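Local coordinates for protein glycoside hydrolase family 81 (Clostridium thermocellum, PDB 6FOP) that probably hydrolyses beta-1,3-glucans such as laminarin, as a component of the clostridial cellulosome, at residues A[353-356]-A[357-361]; A[445-448]-A[449-453]; A[606-609]-A[610-614]. All coordinates share one frame; numbering follows the deposited sequence.

Contact 1: residues A[353-356]-A[357-361]; sequences LPIA and EQLGN
Glu357 donates its backbone N to Leu353 O at 3.1 Å and folds its side chain back over the same residue. CG lies beside its own backbone N (chi1 -68°) and the chain then runs extended, bringing OE2 3.8 Å from Leu353 CD1 while OE1 lies over Pro354 CA. The carboxylate finds its charge partner in Arg433 of helix 416-433, through OE2. Gln358 N bonds to Pro354 O at 2.9 Å, and the side-chain CG also lies against that oxygen, at 3.2 Å; the amide beyond it is held by His651 at OE1 and by the carbonyl of Leu309 at NE2. Leu359 N continues the series to Ile355 O, and Leu359 CD1 lies alongside Ile355 CG2 at 4.1 Å, both side chains pointing the same way, near helix 317-329. Helix 339-359 ends here in a Schellman motif: Gly360 takes positive phi (76°), its N bonds to Glu357 O at 3.0 Å, and Asn361 N reaches back to Ala356 O at 2.9 Å. Asn361 is in turn the N-cap of helix 362-379, with OD1 accepting from Ala364 N and ND2 bonded to Asn321 and Asn325 of helix 317-329.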
# COMPACT_ATOMS: atom_id res chain seq x y z
N LEU A 353 -2.65 -8.61 25.90
CA LEU A 353 -2.89 -10.01 26.26
C LEU A 353 -1.62 -10.78 26.63
O LEU A 353 -1.57 -11.40 27.71
CB LEU A 353 -3.67 -10.69 25.12
CG LEU A 353 -3.89 -12.18 25.24
CD1 LEU A 353 -4.61 -12.57 26.54
CD2 LEU A 353 -4.64 -12.70 24.02
N PRO A 354 -0.59 -10.76 25.78
CA PRO A 354 0.61 -11.54 26.13
C PRO A 354 1.31 -11.03 27.39
O PRO A 354 2.00 -11.81 28.08
CB PRO A 354 1.51 -11.39 24.91
CG PRO A 354 0.99 -10.20 24.20
CD PRO A 354 -0.48 -10.17 24.45
N ILE A 355 1.18 -9.73 27.68
CA ILE A 355 1.81 -9.16 28.87
C ILE A 355 1.11 -9.73 30.11
O ILE A 355 1.77 -10.14 31.08
CB ILE A 355 1.78 -7.62 28.82
CG1 ILE A 355 2.51 -7.12 27.57
CG2 ILE A 355 2.38 -7.02 30.09
CD1 ILE A 355 2.34 -5.65 27.27
N ALA A 356 -0.23 -9.75 30.10
CA ALA A 356 -0.97 -10.42 31.17
C ALA A 356 -0.52 -11.87 31.39
O ALA A 356 -0.33 -12.32 32.54
CB ALA A 356 -2.46 -10.37 30.94
N GLU A 357 -0.33 -12.59 30.30
CA GLU A 357 0.10 -13.99 30.38
C GLU A 357 1.50 -14.11 30.97
O GLU A 357 1.74 -14.94 31.87
CB GLU A 357 0.08 -14.64 28.99
CG GLU A 357 -1.33 -14.80 28.44
CD GLU A 357 -1.40 -15.17 27.00
OE1 GLU A 357 -0.43 -14.87 26.28
OE2 GLU A 357 -2.46 -15.71 26.59
N GLN A 358 2.41 -13.24 30.55
CA GLN A 358 3.80 -13.24 31.08
C GLN A 358 3.83 -13.00 32.59
O GLN A 358 4.68 -13.56 33.29
CB GLN A 358 4.65 -12.18 30.39
CG GLN A 358 4.95 -12.52 28.94
CD GLN A 358 5.55 -11.37 28.16
OE1 GLN A 358 5.75 -10.27 28.66
NE2 GLN A 358 5.81 -11.62 26.90
N LEU A 359 2.91 -12.17 33.07
CA LEU A 359 2.84 -11.85 34.49
C LEU A 359 2.11 -12.88 35.31
O LEU A 359 2.15 -12.80 36.55
CB LEU A 359 2.17 -10.50 34.68
CG LEU A 359 2.97 -9.30 34.17
CD1 LEU A 359 2.03 -8.12 33.99
CD2 LEU A 359 4.07 -8.91 35.13
N GLY A 360 1.44 -13.83 34.68
CA GLY A 360 0.60 -14.80 35.40
C GLY A 360 -0.72 -14.19 35.87
O GLY A 360 -1.36 -14.71 36.78
N ASN A 361 -1.14 -13.11 35.23
CA ASN A 361 -2.40 -12.45 35.57
C ASN A 361 -3.54 -13.07 34.76
O ASN A 361 -3.94 -12.60 33.70
CB ASN A 361 -2.29 -10.94 35.38
CG ASN A 361 -3.45 -10.20 36.00
OD1 ASN A 361 -4.58 -10.72 36.06
ND2 ASN A 361 -3.19 -8.98 36.50

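Contact 2: residues A[445-448]-A[449-453]; sequences AMVE and LLIKD
Met446 SD meets Leu449 CD1, a branch tip, at 4.0 Å, the side chains crossing at a slant. The methionine chain is bent at both chi2 and chi3 (-62° and -71°), which curls the thioether instead of letting it extend from the helix. The second apolar pair, Val447 CG1 and Ile451 CD1, is looser at 4.4 Å and four residues apart, as expected for neighbours on one face of an alpha-helix. Leu450 CD1 packs against backbone instead, 3.4 Å from Met446 O.

Four successive i to i+4 hydrogen bonds carry the backbone. Leu449 N to Ala445 O and Leu450 N to Met446 O are followed by Ile451 N to Val447 O, which is the straightest at the hydrogen (162°). Lys452 N to Glu448 O is the shortest of the four at 2.9 Å.

The charged groups turn to partners beyond this turn. In the conformer described, one of two modelled, Glu448 OE1 forms a salt bridge to Arg440 and OE2 accepts from Trp507 NE1, while Lys452 pairs with Asp461 and makes a cation-pi contact with Trp457.

Helix 440-455 is thus enclosed on several fronts: Val447 and Ile451 face helices 416-433 and 494-511, whereas Ala445, Met446 and Leu449 touch Glu5 on strand 2-5.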
# COMPACT_ATOMS: atom_id res chain seq x y z
N ALA A 445 -13.23 -19.12 8.73
CA ALA A 445 -13.81 -18.75 7.42
C ALA A 445 -14.17 -17.26 7.32
O ALA A 445 -13.85 -16.58 6.32
CB ALA A 445 -15.00 -19.65 7.10
N MET A 446 -14.77 -16.70 8.37
CA MET A 446 -15.05 -15.27 8.37
C MET A 446 -13.76 -14.44 8.44
O MET A 446 -13.65 -13.40 7.74
CB MET A 446 -16.03 -14.88 9.48
CG MET A 446 -17.49 -15.23 9.21
SD MET A 446 -18.17 -14.39 7.76
CE MET A 446 -18.27 -12.71 8.41
N VAL A 447 -12.78 -14.88 9.23
CA VAL A 447 -11.50 -14.18 9.26
C VAL A 447 -10.92 -14.08 7.86
O VAL A 447 -10.44 -13.01 7.41
CB VAL A 447 -10.50 -14.86 10.22
CG1 VAL A 447 -9.10 -14.25 10.11
CG2 VAL A 447 -10.99 -14.78 11.66
N GLU A 448 -10.98 -15.19 7.12
CA GLU A 448 -10.35 -15.20 5.81
C GLU A 448 -11.14 -14.36 4.80
O GLU A 448 -10.53 -13.83 3.88
CB GLU A 448 -10.01 -16.64 5.39
CG GLU A 448 -8.85 -17.13 6.26
CD GLU A 448 -8.49 -18.59 6.17
OE1 GLU A 448 -9.02 -19.34 5.31
OE2 GLU A 448 -7.65 -18.97 6.99
N LEU A 449 -12.44 -14.16 5.02
CA LEU A 449 -13.19 -13.22 4.19
C LEU A 449 -12.74 -11.75 4.39
O LEU A 449 -12.67 -10.97 3.44
CB LEU A 449 -14.70 -13.36 4.38
CG LEU A 449 -15.40 -14.60 3.82
CD1 LEU A 449 -16.90 -14.40 3.97
CD2 LEU A 449 -15.11 -14.82 2.36
N LEU A 450 -12.40 -11.37 5.63
CA LEU A 450 -11.82 -10.03 5.88
C LEU A 450 -10.48 -9.91 5.17
O LEU A 450 -10.19 -8.86 4.57
CB LEU A 450 -11.64 -9.71 7.38
CG LEU A 450 -12.85 -9.10 8.06
CD1 LEU A 450 -14.05 -10.01 8.10
CD2 LEU A 450 -12.47 -8.65 9.48
N ILE A 451 -9.66 -10.96 5.23
CA ILE A 451 -8.39 -10.95 4.50
C ILE A 451 -8.64 -10.76 2.99
O ILE A 451 -7.98 -9.93 2.35
CB ILE A 451 -7.54 -12.22 4.74
CG1 ILE A 451 -7.23 -12.37 6.24
CG2 ILE A 451 -6.25 -12.18 3.90
CD1 ILE A 451 -6.48 -13.63 6.59
N LYS A 452 -9.60 -11.49 2.45
CA LYS A 452 -9.92 -11.40 1.03
C LYS A 452 -10.48 -10.05 0.66
O LYS A 452 -10.21 -9.55 -0.45
CB LYS A 452 -10.84 -12.53 0.54
CG LYS A 452 -10.16 -13.86 0.48
CD LYS A 452 -11.13 -14.97 0.11
CE LYS A 452 -10.41 -16.23 -0.32
NZ LYS A 452 -9.91 -16.11 -1.71
N ASP A 453 -11.27 -9.41 1.52
CA ASP A 453 -11.74 -8.09 1.17
C ASP A 453 -10.58 -7.11 0.95
O ASP A 453 -10.62 -6.33 0.01
CB ASP A 453 -12.71 -7.52 2.21
CG ASP A 453 -13.23 -6.16 1.81
OD1 ASP A 453 -14.08 -6.09 0.86
OD2 ASP A 453 -12.79 -5.16 2.41

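Contact 3: residues A[606-609]-A[610-614]; sequences CGTS and QPPNW
From Cys606 to Pro612 the backbone leaves a helix and doubles back on itself, Gly607 taking positive phi (70°) and Thr608 and Gln610 extended conformations, so that Pro612 returns to the side of Cys606. The proline ring lies against the cysteine side chain, with SG 3.5 Å from Pro612 CD and 3.7 Å from Pro612 CG. Cys606 CB joins the same contact, 3.8 Å from CD, which makes this an apolar meeting of the thiol arm with one edge of the pyrrolidine ring, formed by CG and CD.

Gly607 is the C-prime residue of a Schellman motif that ends helix 592-606, as its N bonds to Arg604 O and Thr608 N to Leu603 O. That helix supplies Glu601 and Glu605 to a nickel site, and the nickel ion is about 8 Å from the Cys606 side chain.

Past the glycine, the Thr608 hydroxyl bridges the turn. OG1 sits between the backbone N and the carbonyl carbon (chi1 56°) and donates to Gln610 O at 2.7 Å; the donor stands 37° out of the carbonyl plane, so no lone pair is met squarely. The same OG1 lies 3.7 Å from Pro612 CD, the two side chains crossing at about a right angle. Pro611 turns instead to Tyr599, Met602 and Leu603 of helix 592-606 and to Tyr619 of helix 615-622, while Asn613 bonds through OD1 to Thr569 and through ND2 to Glu572 of helix 570-575.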
# COMPACT_ATOMS: atom_id res chain seq x y z
N CYS A 606 6.92 21.43 17.05
CA CYS A 606 6.00 21.68 18.15
C CYS A 606 6.39 22.91 18.98
O CYS A 606 5.55 23.45 19.70
CB CYS A 606 5.89 20.47 19.09
SG CYS A 606 5.11 19.03 18.35
N GLY A 607 7.64 23.33 18.89
CA GLY A 607 8.20 24.40 19.73
C GLY A 607 8.37 24.00 21.17
O GLY A 607 8.29 24.85 22.04
N THR A 608 8.64 22.72 21.40
CA THR A 608 8.71 22.18 22.76
C THR A 608 9.96 21.32 22.92
O THR A 608 10.56 20.91 21.93
CB THR A 608 7.47 21.33 23.10
OG1 THR A 608 7.33 20.29 22.13
CG2 THR A 608 6.23 22.17 23.11
N SER A 609 10.33 21.01 24.16
CA SER A 609 11.50 20.14 24.44
C SER A 609 11.14 18.68 24.65
O SER A 609 12.02 17.83 24.60
CB SER A 609 12.27 20.66 25.65
OG SER A 609 11.37 21.06 26.66
N GLN A 610 9.85 18.42 24.85
CA GLN A 610 9.25 17.08 24.87
C GLN A 610 7.96 17.13 24.06
O GLN A 610 7.41 18.20 23.86
CB GLN A 610 8.95 16.62 26.32
CG GLN A 610 10.19 16.20 27.05
CD GLN A 610 9.95 15.91 28.53
OE1 GLN A 610 8.87 16.12 29.06
NE2 GLN A 610 10.97 15.37 29.18
N PRO A 611 7.47 15.98 23.61
CA PRO A 611 6.23 16.02 22.80
C PRO A 611 5.08 16.65 23.58
O PRO A 611 4.96 16.39 24.78
CB PRO A 611 5.91 14.55 22.53
CG PRO A 611 7.15 13.80 22.87
CD PRO A 611 7.92 14.60 23.85
N PRO A 612 4.28 17.51 22.96
CA PRO A 612 3.17 18.13 23.72
C PRO A 612 2.04 17.16 24.04
O PRO A 612 1.28 17.36 24.99
CB PRO A 612 2.70 19.25 22.79
CG PRO A 612 3.04 18.74 21.43
CD PRO A 612 4.39 18.09 21.61
N ASN A 613 1.92 16.14 23.19
CA ASN A 613 0.90 15.13 23.28
C ASN A 613 1.36 13.87 22.54
O ASN A 613 2.45 13.85 21.97
CB ASN A 613 -0.47 15.66 22.80
CG ASN A 613 -0.53 15.95 21.32
OD1 ASN A 613 0.49 16.08 20.64
ND2 ASN A 613 -1.73 16.06 20.83
N TRP A 614 0.57 12.80 22.64
CA TRP A 614 1.00 11.47 22.17
C TRP A 614 2.40 11.11 22.64
O TRP A 614 3.20 10.51 21.92
CB TRP A 614 0.86 11.32 20.65
CG TRP A 614 -0.54 11.20 20.17
CD1 TRP A 614 -1.70 11.39 20.88
CD2 TRP A 614 -0.97 10.85 18.83
NE1 TRP A 614 -2.79 11.17 20.08
CE2 TRP A 614 -2.37 10.87 18.82
CE3 TRP A 614 -0.28 10.54 17.66
CZ2 TRP A 614 -3.12 10.59 17.66
CZ3 TRP A 614 -1.02 10.25 16.52
CH2 TRP A 614 -2.42 10.29 16.53

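The three contacts follow in series along the chain, and none nests in or crosses another. Contact 1 comes first, at the end of helix 339-359, and closes the tight turn into helix 362-379. Contact 2 closes no loop: it lies within helix 440-455, its nearest atoms about 14 Å from those of contact 1. The two are related through helix 416-433, which touches side chains of both. Contact 3, last in sequence, closes the loop joining helices 592-606 and 615-622, and its centre lies about 32 Å from that of contact 1 and 40 Å from that of contact 2. All three fall within the family 81 C-terminal range, among its helices.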